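Local coordinates for protein putative surface-anchored fimbrial subunit (Corynebacterium diphtheriae, PDB 3HTL) that probably serves as the major pilin SpaA, the repeating subunit that builds the shaft of a surface pilus on this Gram-positive bacterium, at residues Glu185-Ala190 against Val234-Ala239. Residues are numbered along the deposited sequence; the frame is centred on the assembly and turned at random.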
loop_
_atom_site.group_PDB
_atom_site.type_symbol
_atom_site.label_atom_id
_atom_site.label_comp_id
_atom_site.label_asym_id
_atom_site.label_seq_id
_atom_site.Cartn_x
_atom_site.Cartn_y
_atom_site.Cartn_z
ATOM N N GLU A 185 -8.772 -9.498 -15.561
ATOM C CA GLU A 185 -7.786 -10.574 -15.684
ATOM C C GLU A 185 -7.442 -11.175 -14.332
ATOM O O GLU A 185 -6.940 -12.300 -14.251
ATOM C CB GLU A 185 -6.470 -10.065 -16.234
ATOM C CG GLU A 185 -6.467 -9.448 -17.571
ATOM C CD GLU A 185 -5.161 -8.691 -17.798
ATOM O OE1 GLU A 185 -4.087 -9.224 -17.452
ATOM O OE2 GLU A 185 -5.201 -7.559 -18.317
ATOM N N GLY A 186 -7.687 -10.394 -13.282
ATOM C CA GLY A 186 -7.248 -10.715 -11.944
ATOM C C GLY A 186 -7.530 -9.530 -11.054
ATOM O O GLY A 186 -7.933 -8.477 -11.529
ATOM N N PHE A 187 -7.377 -9.730 -9.757
ATOM C CA PHE A 187 -7.564 -8.661 -8.785
ATOM C C PHE A 187 -6.828 -9.047 -7.511
ATOM O O PHE A 187 -7.244 -9.939 -6.777
ATOM C CB PHE A 187 -9.055 -8.400 -8.503
ATOM C CG PHE A 187 -9.370 -6.951 -8.220
ATOM C CD1 PHE A 187 -9.484 -6.484 -6.934
ATOM C CD2 PHE A 187 -9.516 -6.057 -9.267
ATOM C CE1 PHE A 187 -9.767 -5.122 -6.678
ATOM C CE2 PHE A 187 -9.776 -4.701 -9.026
ATOM C CZ PHE A 187 -9.901 -4.247 -7.725
ATOM N N THR A 188 -5.693 -8.401 -7.283
ATOM C CA THR A 188 -4.884 -8.692 -6.117
ATOM C C THR A 188 -4.724 -7.436 -5.254
ATOM O O THR A 188 -4.472 -6.356 -5.781
ATOM C CB THR A 188 -3.486 -9.178 -6.534
ATOM O OG1 THR A 188 -3.584 -10.411 -7.278
ATOM C CG2 THR A 188 -2.612 -9.422 -5.328
ATOM N N VAL A 189 -4.876 -7.592 -3.954
ATOM C CA VAL A 189 -4.537 -6.525 -3.007
ATOM C C VAL A 189 -3.389 -7.055 -2.170
ATOM O O VAL A 189 -3.494 -8.112 -1.575
ATOM C CB VAL A 189 -5.715 -6.139 -2.135
ATOM C CG1 VAL A 189 -5.278 -5.076 -1.075
ATOM C CG2 VAL A 189 -6.873 -5.564 -2.993
ATOM N N ALA A 190 -2.253 -6.360 -2.195
ATOM C CA ALA A 190 -1.065 -6.814 -1.491
ATOM C C ALA A 190 -0.566 -5.735 -0.525
ATOM O O ALA A 190 -0.659 -4.532 -0.804
ATOM C CB ALA A 190 0.035 -7.198 -2.485
ATOM N N VAL A 234 -4.118 -10.873 -1.033
ATOM C CA VAL A 234 -5.506 -11.360 -1.231
ATOM C C VAL A 234 -5.808 -11.315 -2.727
ATOM O O VAL A 234 -5.679 -10.267 -3.341
ATOM C CB VAL A 234 -6.500 -10.516 -0.460
ATOM C CG1 VAL A 234 -7.932 -10.897 -0.832
ATOM C CG2 VAL A 234 -6.244 -10.620 1.052
ATOM N N GLN A 235 -6.165 -12.462 -3.332
ATOM C CA GLN A 235 -6.377 -12.544 -4.764
ATOM C C GLN A 235 -7.763 -13.102 -5.040
ATOM O O GLN A 235 -8.184 -14.080 -4.400
ATOM C CB GLN A 235 -5.414 -13.501 -5.469
ATOM C CG GLN A 235 -3.993 -13.127 -5.506
ATOM C CD GLN A 235 -3.284 -13.737 -6.689
ATOM O OE1 GLN A 235 -3.678 -14.800 -7.221
ATOM N NE2 GLN A 235 -2.248 -13.059 -7.135
ATOM N N LEU A 236 -8.457 -12.476 -5.978
ATOM C CA LEU A 236 -9.777 -12.941 -6.382
ATOM C C LEU A 236 -9.662 -13.852 -7.594
ATOM O O LEU A 236 -9.049 -13.494 -8.574
ATOM C CB LEU A 236 -10.687 -11.759 -6.707
ATOM C CG LEU A 236 -11.428 -11.104 -5.555
ATOM C CD1 LEU A 236 -10.564 -10.930 -4.388
ATOM C CD2 LEU A 236 -12.054 -9.756 -5.983
ATOM N N ALA A 237 -10.307 -15.011 -7.528
ATOM C CA ALA A 237 -10.366 -15.918 -8.684
ATOM C C ALA A 237 -11.776 -16.535 -8.804
ATOM O O ALA A 237 -12.710 -16.078 -8.144
ATOM C CB ALA A 237 -9.305 -16.991 -8.549
ATOM N N GLY A 238 -11.930 -17.563 -9.641
ATOM C CA GLY A 238 -13.204 -18.308 -9.711
ATOM C C GLY A 238 -14.374 -17.440 -10.150
ATOM O O GLY A 238 -14.197 -16.508 -10.950
ATOM N N ALA A 239 -15.572 -17.732 -9.640
ATOM C CA ALA A 239 -16.780 -17.040 -10.114
ATOM C C ALA A 239 -16.797 -15.584 -9.631
ATOM O O ALA A 239 -17.289 -14.691 -10.328
ATOM C CB ALA A 239 -18.046 -17.764 -9.658
#
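With chi1 of Thr188 at -63° and that of Gln235 at -67°, OG1 of the one and CG of the other each stand beside their own backbone N, and the two side chains run side by side on the same face of the sheet. The glutamine is extended beyond CG, which carries its amide along the threonine: Thr188 OG1 approaches Gln235 CG to 3.3 Å and Gln235 NE2 to 3.0 Å. The firm partner of this hydroxyl, however, is the carbonyl of Ser278. A CA-CA distance of 4.3 Å between Thr188 and Gln235 fits a non-hydrogen-bonded antiparallel pair. Val189 and Val234 form the adjoining hydrogen-bonded pair: Val189 N to Val234 O and Val234 N to Val189 O are both 2.9 Å, with nearly straight N-H...O bonds. Leu236 N adds a third bond, lying in the carbonyl plane of Phe187 O (2.9 Å). On the face opposite Thr188, Phe187 CB meets Leu236 CB at 4.1 Å, while the Phe187 side chain leads away and touches Leu252 and Thr173. Val189 also touches Leu252, and Val234 reaches Val254, so this apolar face packs on strands 166-174 and 251-259 of another sheet. The axes of segments 188-190 and 234-236, 4.8 Å apart and at 176°, are those of antiparallel neighbours; their packing against a second sheet is characteristic of the beta-sandwich of a Cna-B-like pilin domain.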